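Local coordinates for EreC (Klebsiella pneumoniae, PDB 6XCQ), which probably inactivates erythromycin and related macrolide antibiotics by hydrolysing the ester of their macrolactone ring, and so confers macrolide resistance, at residues L107-N112 with E121-P126; N309-P314 with S418-A423; T313-S318 with A411-N416. The protein carries 1 engineered substitution. All blocks are in the same frame, centred on the assembly; numbering follows the deposited sequence. Where two conformers were deposited one is given.

Interaction 1. Residues L107-N112 with E121-P126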
loop_
_atom_site.group_PDB
_atom_site.type_symbol
_atom_site.label_atom_id
_atom_site.label_comp_id
_atom_site.label_asym_id
_atom_site.label_seq_id
_atom_site.Cartn_x
_atom_site.Cartn_y
_atom_site.Cartn_z
ATOM N N LEU A 107 -5.513 -13.568 -1.320
ATOM C CA LEU A 107 -6.611 -12.716 -1.756
ATOM C C LEU A 107 -7.035 -13.058 -3.182
ATOM O O LEU A 107 -8.227 -13.021 -3.507
ATOM C CB LEU A 107 -6.219 -11.246 -1.628
ATOM C CG LEU A 107 -5.925 -10.735 -0.203
ATOM C CD1 LEU A 107 -5.509 -9.266 -0.251
ATOM C CD2 LEU A 107 -7.113 -10.928 0.753
ATOM N N SER A 108 -6.075 -13.414 -4.049
ATOM C CA SER A 108 -6.430 -13.802 -5.410
ATOM C C SER A 108 -7.281 -15.062 -5.414
ATOM O O SER A 108 -8.238 -15.170 -6.193
ATOM C CB SER A 108 -5.177 -14.031 -6.249
ATOM O OG SER A 108 -4.572 -12.810 -6.596
ATOM N N GLU A 109 -6.924 -16.041 -4.577
ATOM C CA GLU A 109 -7.778 -17.211 -4.392
ATOM C C GLU A 109 -9.191 -16.800 -4.009
ATOM O O GLU A 109 -10.169 -17.372 -4.498
ATOM C CB GLU A 109 -7.215 -18.107 -3.296
ATOM C CG GLU A 109 -6.065 -18.999 -3.670
ATOM C CD GLU A 109 -5.731 -19.923 -2.526
ATOM O OE1 GLU A 109 -6.469 -20.916 -2.340
ATOM O OE2 GLU A 109 -4.764 -19.632 -1.783
ATOM N N TYR A 110 -9.312 -15.830 -3.101
ATOM C CA TYR A 110 -10.626 -15.337 -2.718
ATOM C C TYR A 110 -11.381 -14.804 -3.926
ATOM O O TYR A 110 -12.533 -15.179 -4.169
ATOM C CB TYR A 110 -10.481 -14.250 -1.654
ATOM C CG TYR A 110 -11.723 -13.407 -1.466
ATOM C CD1 TYR A 110 -12.858 -13.939 -0.840
ATOM C CD2 TYR A 110 -11.763 -12.083 -1.899
ATOM C CE1 TYR A 110 -14.005 -13.165 -0.650
ATOM C CE2 TYR A 110 -12.904 -11.295 -1.705
ATOM C CZ TYR A 110 -14.021 -11.846 -1.081
ATOM O OH TYR A 110 -15.156 -11.087 -0.888
ATOM N N LEU A 111 -10.748 -13.915 -4.696
ATOM C CA LEU A 111 -11.440 -13.305 -5.828
ATOM C C LEU A 111 -11.964 -14.356 -6.797
ATOM O O LEU A 111 -13.100 -14.254 -7.275
ATOM C CB LEU A 111 -10.513 -12.340 -6.558
ATOM C CG LEU A 111 -10.195 -11.056 -5.790
ATOM C CD1 LEU A 111 -9.354 -10.129 -6.657
ATOM C CD2 LEU A 111 -11.476 -10.368 -5.318
ATOM N N ASN A 112 -11.157 -15.382 -7.081
ATOM C CA ASN A 112 -11.488 -16.371 -8.097
ATOM C C ASN A 112 -12.384 -17.484 -7.578
ATOM O O ASN A 112 -12.922 -18.246 -8.385
ATOM C CB ASN A 112 -10.200 -16.964 -8.674
ATOM C CG ASN A 112 -9.349 -15.922 -9.370
ATOM O OD1 ASN A 112 -9.825 -15.211 -10.252
ATOM N ND2 ASN A 112 -8.085 -15.815 -8.967
ATOM N N GLU A 121 -12.966 -13.514 5.160
ATOM C CA GLU A 121 -12.291 -13.839 6.415
ATOM C C GLU A 121 -11.397 -15.074 6.300
ATOM O O GLU A 121 -10.414 -15.193 7.032
ATOM C CB GLU A 121 -13.312 -14.072 7.527
ATOM C CG GLU A 121 -13.997 -12.831 8.034
ATOM C CD GLU A 121 -15.282 -12.550 7.298
ATOM O OE1 GLU A 121 -15.413 -13.000 6.137
ATOM O OE2 GLU A 121 -16.161 -11.881 7.881
ATOM N N ARG A 122 -11.724 -15.999 5.403
ATOM C CA ARG A 122 -10.932 -17.222 5.275
ATOM C C ARG A 122 -9.630 -17.000 4.522
ATOM O O ARG A 122 -8.731 -17.844 4.603
ATOM C CB ARG A 122 -11.736 -18.302 4.557
ATOM C CG ARG A 122 -13.013 -18.718 5.263
ATOM C CD ARG A 122 -12.798 -19.976 6.093
ATOM N NE ARG A 122 -13.867 -20.183 7.068
ATOM C CZ ARG A 122 -15.097 -20.593 6.763
ATOM N NH1 ARG A 122 -15.997 -20.751 7.722
ATOM N NH2 ARG A 122 -15.428 -20.845 5.502
ATOM N N PHE A 123 -9.510 -15.894 3.789
ATOM C CA PHE A 123 -8.381 -15.676 2.898
ATOM C C PHE A 123 -7.535 -14.486 3.311
ATOM O O PHE A 123 -6.659 -14.068 2.543
ATOM C CB PHE A 123 -8.862 -15.461 1.460
ATOM C CG PHE A 123 -9.622 -16.617 0.893
ATOM C CD1 PHE A 123 -10.979 -16.764 1.147
ATOM C CD2 PHE A 123 -8.978 -17.566 0.108
ATOM C CE1 PHE A 123 -11.685 -17.837 0.617
ATOM C CE2 PHE A 123 -9.680 -18.643 -0.423
ATOM C CZ PHE A 123 -11.034 -18.777 -0.164
ATOM N N SER A 124 -7.753 -13.937 4.503
ATOM C CA SER A 124 -7.141 -12.666 4.847
ATOM C C SER A 124 -6.796 -12.640 6.325
ATOM O O SER A 124 -7.460 -13.277 7.146
ATOM C CB SER A 124 -8.079 -11.506 4.509
ATOM O OG SER A 124 -9.318 -11.674 5.172
ATOM N N ASP A 125 -5.763 -11.881 6.651
ATOM C CA ASP A 125 -5.359 -11.652 8.023
ATOM C C ASP A 125 -6.056 -10.408 8.554
ATOM O O ASP A 125 -6.641 -9.638 7.789
ATOM C CB ASP A 125 -3.836 -11.551 8.076
ATOM C CG ASP A 125 -3.162 -12.758 7.428
ATOM O OD1 ASP A 125 -3.413 -13.891 7.900
ATOM O OD2 ASP A 125 -2.408 -12.586 6.433
ATOM N N PRO A 126 -6.043 -10.196 9.878
ATOM C CA PRO A 126 -6.830 -9.075 10.449
ATOM C C PRO A 126 -6.524 -7.691 9.879
ATOM O O PRO A 126 -7.459 -6.950 9.550
ATOM C CB PRO A 126 -6.498 -9.159 11.942
ATOM C CG PRO A 126 -6.235 -10.623 12.180
ATOM C CD PRO A 126 -5.617 -11.161 10.916
#
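F123 lays one face of its ring against Y110 in the last turns of helix 101-112, with E109 beside it, while L107 meets the F123 carbonyl and S124. The motif is a helix-loop-helix connection: the chain leaves helix 101-112, runs through a loop and folds back over that helix before entering helix 126-146. The CB of Y110 sits over the F123 face in a CH-pi contact, 4.0 Å from the ring centroid and 28° off the ring normal, and the CA of Y110 lies above the centre of the same face. The Y110 phenol points away from this touching point toward L120 and I137, chi1 of 164° setting CG opposite the backbone N. The two aromatic planes are oblique, at 50° with centroids 5.9 Å apart; CB and CA of the tyrosine make the closest approach, and one ring corner, CD1, also reaches F123 CD1 at 3.9 Å. E109 CB approaches the phenylalanine ring obliquely, 3.8 Å from F123 CE2; the residue is solvent-exposed. One turn before Y110, L107 also packs on L120 and on L152 of strand 151-154, so it links the loop to the main sheet. No hydrogen bond joins the two segments. The CD2 methyl of L107 touches F123 O at 3.6 Å and S124 CB at 3.9 Å.

Interaction 2. Residues N309-P314 with S418-A423. Engineered in segment 309-314: N309 (natural residue His).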
loop_
_atom_site.group_PDB
_atom_site.type_symbol
_atom_site.label_atom_id
_atom_site.label_comp_id
_atom_site.label_asym_id
_atom_site.label_seq_id
_atom_site.Cartn_x
_atom_site.Cartn_y
_atom_site.Cartn_z
ATOM N N ASN A 309 1.968 7.515 0.988
ATOM C CA ASN A 309 2.839 6.646 0.198
ATOM C C ASN A 309 2.843 7.044 -1.274
ATOM O O ASN A 309 3.880 6.944 -1.938
ATOM C CB ASN A 309 2.421 5.169 0.298
ATOM C CG ASN A 309 2.389 4.646 1.721
ATOM O OD1 ASN A 309 1.329 4.292 2.231
ATOM N ND2 ASN A 309 3.554 4.552 2.350
ATOM N N LEU A 310 1.700 7.480 -1.799
ATOM C CA LEU A 310 1.593 7.830 -3.208
ATOM C C LEU A 310 2.227 9.175 -3.530
ATOM O O LEU A 310 2.555 9.424 -4.697
ATOM C CB LEU A 310 0.123 7.870 -3.630
ATOM C CG LEU A 310 -0.722 6.598 -3.509
ATOM C CD1 LEU A 310 -2.127 6.925 -3.965
ATOM C CD2 LEU A 310 -0.157 5.489 -4.360
ATOM N N GLN A 311 2.363 10.047 -2.529
ATOM C CA GLN A 311 2.889 11.399 -2.714
ATOM C C GLN A 311 4.218 11.362 -3.456
ATOM O O GLN A 311 5.018 10.448 -3.263
ATOM C CB GLN A 311 3.070 12.049 -1.336
ATOM C CG GLN A 311 3.403 13.529 -1.349
ATOM C CD GLN A 311 3.272 14.157 0.022
ATOM O OE1 GLN A 311 2.270 13.966 0.726
ATOM N NE2 GLN A 311 4.287 14.907 0.416
ATOM N N LYS A 312 4.453 12.339 -4.336
ATOM C CA LYS A 312 5.664 12.303 -5.158
ATOM C C LYS A 312 6.773 13.208 -4.634
ATOM O O LYS A 312 7.844 13.263 -5.237
ATOM C CB LYS A 312 5.326 12.660 -6.614
ATOM C CG LYS A 312 4.252 11.743 -7.218
ATOM C CD LYS A 312 4.012 11.980 -8.715
ATOM C CE LYS A 312 3.320 13.296 -8.997
ATOM N NZ LYS A 312 2.864 13.366 -10.430
ATOM N N THR A 313 6.550 13.899 -3.525
ATOM C CA THR A 313 7.528 14.783 -2.898
ATOM C C THR A 313 7.757 14.312 -1.466
ATOM O O THR A 313 6.946 13.522 -0.950
ATOM C CB THR A 313 7.015 16.223 -2.911
ATOM O OG1 THR A 313 5.795 16.273 -2.157
ATOM C CG2 THR A 313 6.792 16.716 -4.352
ATOM N N PRO A 314 8.814 14.771 -0.784
ATOM C CA PRO A 314 9.076 14.278 0.573
ATOM C C PRO A 314 7.932 14.560 1.538
ATOM O O PRO A 314 7.301 15.627 1.511
ATOM C CB PRO A 314 10.349 15.031 0.979
ATOM C CG PRO A 314 11.047 15.267 -0.310
ATOM C CD PRO A 314 9.951 15.573 -1.287
ATOM N N SER A 418 1.154 20.771 -6.433
ATOM C CA SER A 418 1.227 20.523 -7.874
ATOM C C SER A 418 2.278 19.468 -8.202
ATOM O O SER A 418 2.106 18.674 -9.137
ATOM C CB SER A 418 1.530 21.818 -8.625
ATOM O OG SER A 418 2.746 22.393 -8.174
ATOM N N GLU A 419 3.375 19.453 -7.456
ATOM C CA GLU A 419 4.402 18.443 -7.663
ATOM C C GLU A 419 4.078 17.148 -6.936
ATOM O O GLU A 419 4.524 16.075 -7.358
ATOM C CB GLU A 419 5.738 18.980 -7.166
ATOM C CG GLU A 419 6.152 20.252 -7.867
ATOM C CD GLU A 419 7.626 20.490 -7.749
ATOM O OE1 GLU A 419 8.276 20.738 -8.787
ATOM O OE2 GLU A 419 8.131 20.426 -6.604
ATOM N N ALA A 420 3.317 17.235 -5.841
ATOM C CA ALA A 420 3.101 16.087 -4.969
ATOM C C ALA A 420 2.055 15.132 -5.528
ATOM O O ALA A 420 2.211 13.910 -5.417
ATOM C CB ALA A 420 2.691 16.570 -3.577
ATOM N N PHE A 421 0.980 15.663 -6.115
ATOM C CA PHE A 421 -0.099 14.841 -6.650
ATOM C C PHE A 421 -0.513 15.377 -8.010
ATOM O O PHE A 421 -0.318 16.553 -8.313
ATOM C CB PHE A 421 -1.307 14.824 -5.696
ATOM C CG PHE A 421 -0.983 14.247 -4.357
ATOM C CD1 PHE A 421 -0.949 12.863 -4.177
ATOM C CD2 PHE A 421 -0.654 15.070 -3.296
ATOM C CE1 PHE A 421 -0.632 12.322 -2.938
ATOM C CE2 PHE A 421 -0.331 14.526 -2.063
ATOM C CZ PHE A 421 -0.317 13.142 -1.896
ATOM N N ASP A 422 -1.110 14.501 -8.820
ATOM C CA ASP A 422 -1.652 14.915 -10.109
ATOM C C ASP A 422 -3.098 15.379 -10.012
ATOM O O ASP A 422 -3.496 16.268 -10.769
ATOM C CB ASP A 422 -1.556 13.775 -11.126
ATOM C CG ASP A 422 -0.110 13.415 -11.465
ATOM O OD1 ASP A 422 0.495 14.091 -12.325
ATOM O OD2 ASP A 422 0.428 12.475 -10.840
ATOM N N ALA A 423 -3.887 14.810 -9.095
ATOM C CA ALA A 423 -5.272 15.220 -8.892
ATOM C C ALA A 423 -5.637 14.990 -7.433
ATOM O O ALA A 423 -4.917 14.310 -6.702
ATOM C CB ALA A 423 -6.239 14.466 -9.811
HETATM O O HOH W 1 2.027 16.157 -10.290
#
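Just after two short helices, 307-310 and 417-420, the backbones of K312 and A420 come within 4.6 Å at their CA atoms. K312 N donates to A420 O at 2.9 Å, in the carbonyl plane and on a lone pair, though the N-H...O angle of 149° is somewhat bent. This single backbone hydrogen bond pairs the two helix ends beside strand 338-345 of the mixed central sheet, just before the chain enters strand 423-427. Q311 lies against the F421 ring, its CB 3.6 Å from CZ, with the amide and ring planes 71° apart. Extending CG anti to the backbone N (chi1 -171°) lays the amide alongside the CZ-CE2 side of the ring, and NE2 turns back to T313 OG1 in a hydrogen bond. That hydroxyl also bonds to T415, while the T313 methyl CG2 packs on E419 CB. The K312 chain passes the end of helix 417-420, bent at chi3, bringing CE to 3.4 Å from E419 O before its amine reaches D422. D422 OD2 has a second donor in the backbone N of A340, which ties the carboxylate to the sheet. K312 NZ forms a salt bridge to D422 OD2 at 2.6 Å from above the carboxylate plane, and a water bridges the same NZ to S418 O.

Interaction 3. Residues T313-S318 with A411-N416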
loop_
_atom_site.group_PDB
_atom_site.type_symbol
_atom_site.label_atom_id
_atom_site.label_comp_id
_atom_site.label_asym_id
_atom_site.label_seq_id
_atom_site.Cartn_x
_atom_site.Cartn_y
_atom_site.Cartn_z
ATOM N N THR A 313 6.550 13.899 -3.525
ATOM C CA THR A 313 7.528 14.783 -2.898
ATOM C C THR A 313 7.757 14.312 -1.466
ATOM O O THR A 313 6.946 13.522 -0.950
ATOM C CB THR A 313 7.015 16.223 -2.911
ATOM O OG1 THR A 313 5.795 16.273 -2.157
ATOM C CG2 THR A 313 6.792 16.716 -4.352
ATOM N N PRO A 314 8.814 14.771 -0.784
ATOM C CA PRO A 314 9.076 14.278 0.573
ATOM C C PRO A 314 7.932 14.560 1.538
ATOM O O PRO A 314 7.301 15.627 1.511
ATOM C CB PRO A 314 10.349 15.031 0.979
ATOM C CG PRO A 314 11.047 15.267 -0.310
ATOM C CD PRO A 314 9.951 15.573 -1.287
ATOM N N VAL A 315 7.698 13.588 2.418
ATOM C CA VAL A 315 6.592 13.589 3.364
ATOM C C VAL A 315 7.134 13.923 4.745
ATOM O O VAL A 315 8.085 13.285 5.220
ATOM C CB VAL A 315 5.887 12.220 3.380
ATOM C CG1 VAL A 315 4.790 12.189 4.445
ATOM C CG2 VAL A 315 5.322 11.877 1.994
ATOM N N SER A 316 6.561 14.935 5.379
ATOM C CA SER A 316 6.806 15.197 6.794
ATOM C C SER A 316 5.526 14.908 7.563
ATOM O O SER A 316 4.510 15.577 7.352
ATOM C CB SER A 316 7.251 16.632 7.048
ATOM O OG SER A 316 7.277 16.857 8.448
ATOM N N PHE A 317 5.581 13.924 8.459
ATOM C CA PHE A 317 4.386 13.472 9.156
ATOM C C PHE A 317 4.770 12.764 10.451
ATOM O O PHE A 317 5.771 12.040 10.498
ATOM C CB PHE A 317 3.578 12.540 8.248
ATOM C CG PHE A 317 2.290 12.064 8.847
ATOM C CD1 PHE A 317 1.152 12.841 8.770
ATOM C CD2 PHE A 317 2.210 10.822 9.459
ATOM C CE1 PHE A 317 -0.044 12.395 9.304
ATOM C CE2 PHE A 317 1.020 10.373 10.001
ATOM C CZ PHE A 317 -0.105 11.160 9.924
ATOM N N SER A 318 3.947 12.957 11.488
ATOM C CA SER A 318 4.162 12.387 12.818
ATOM C C SER A 318 5.626 12.425 13.251
ATOM O O SER A 318 6.266 13.482 13.229
ATOM C CB SER A 318 3.646 10.945 12.879
ATOM O OG SER A 318 3.422 10.537 14.223
ATOM N N ALA A 411 -3.957 14.785 11.242
ATOM C CA ALA A 411 -3.076 15.935 11.090
ATOM C C ALA A 411 -3.132 16.454 9.656
ATOM O O ALA A 411 -4.156 16.294 8.986
ATOM C CB ALA A 411 -1.641 15.559 11.486
ATOM N N SER A 412 -2.054 17.101 9.193
ATOM C CA SER A 412 -1.885 17.509 7.800
ATOM C C SER A 412 -0.428 17.339 7.378
ATOM O O SER A 412 0.473 17.276 8.210
ATOM C CB SER A 412 -2.313 18.971 7.546
ATOM O OG SER A 412 -3.701 19.174 7.768
ATOM N N VAL A 413 -0.206 17.253 6.070
ATOM C CA VAL A 413 1.128 17.351 5.495
ATOM C C VAL A 413 1.180 18.653 4.710
ATOM O O VAL A 413 0.156 19.146 4.234
ATOM C CB VAL A 413 1.503 16.148 4.591
ATOM C CG1 VAL A 413 1.327 14.841 5.342
ATOM C CG2 VAL A 413 0.686 16.151 3.310
ATOM N N GLU A 414 2.373 19.218 4.585
ATOM C CA GLU A 414 2.585 20.423 3.796
ATOM C C GLU A 414 3.617 20.142 2.720
ATOM O O GLU A 414 4.652 19.529 2.991
ATOM C CB GLU A 414 3.053 21.588 4.667
ATOM C CG GLU A 414 3.556 22.777 3.851
ATOM C CD GLU A 414 3.557 24.096 4.629
ATOM O OE1 GLU A 414 3.521 24.050 5.887
ATOM O OE2 GLU A 414 3.592 25.172 3.972
ATOM N N THR A 415 3.348 20.610 1.506
ATOM C CA THR A 415 4.218 20.318 0.372
ATOM C C THR A 415 3.797 21.242 -0.767
ATOM O O THR A 415 2.896 22.079 -0.615
ATOM C CB THR A 415 4.121 18.830 -0.005
ATOM O OG1 THR A 415 5.141 18.483 -0.957
ATOM C CG2 THR A 415 2.762 18.537 -0.570
ATOM N N ASN A 416 4.479 21.108 -1.899
ATOM C CA ASN A 416 4.025 21.694 -3.158
ATOM C C ASN A 416 3.059 20.702 -3.778
ATOM O O ASN A 416 3.482 19.675 -4.322
ATOM C CB ASN A 416 5.193 21.977 -4.102
ATOM C CG ASN A 416 4.754 22.611 -5.419
ATOM O OD1 ASN A 416 3.752 22.224 -6.030
ATOM N ND2 ASN A 416 5.515 23.596 -5.863
HETATM O O HOH W 2 5.137 16.687 3.116
HETATM O O HOH W 3 7.492 17.955 0.399
HETATM O O HOH W 4 4.280 17.931 6.037
#
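The F317 ring meets V413 and A411 obliquely: CD1 lies 4.0 Å from V413 CG1, and the neighbouring CE1 lies 4.2 Å from A411 CB. CG of F317 stands anti to the backbone N (chi1 -177°), which brings the ring to these two residues; S408 of strand 405-408 and the loop residue Q409 touch it too. V413 uses the same CG1 methyl against S316 O and, more distantly, V315 CG1. Strands 315-317 and 411-414 run nearly antiparallel, at 153°, but their axes stay 6.5 Å apart and no backbone hydrogen bond joins them. Each belongs instead to its own two-stranded antiparallel sheet, 315-317 pairing with 320-323 and 411-414 with 405-408. Ordered water lies in the seam between these two beta hairpins. One molecule accepts from S316 N and bridges it to P314 O and E414 O; another accepts from E414 N at 2.7 Å and links it to S316 O. Beyond the strands, the hydroxyls of T313 and T415 meet directly, OG1 to OG1 at 2.6 Å, in a hydrogen bond. A third water donates to P314 O at 2.6 Å and lies 2.8 Å from T415 OG1.

Overall arrangement
Interaction 1 comes first along the chain and stands apart, its centre 31 Å from that of interaction 2 and 33 Å from that of interaction 3, on the opposite side of the chain's centre. It joins consecutive elements, whereas interactions 2 and 3 bring together segments about a hundred residues apart. Both begin within residues 309-318, share T313 and P314, and have centres 10 Å apart. Helix 307-310 leads into strand 315-317 as strand 411-414 leads into helix 417-420, and the two strands run nearly antiparallel. A420 CB and T415 CG2, 3.6 Å apart, join the two contacts, so that residues 309-318 are tied along their length to 411-423; of the two, interaction 2 borders strand 338-345 of the central sheet.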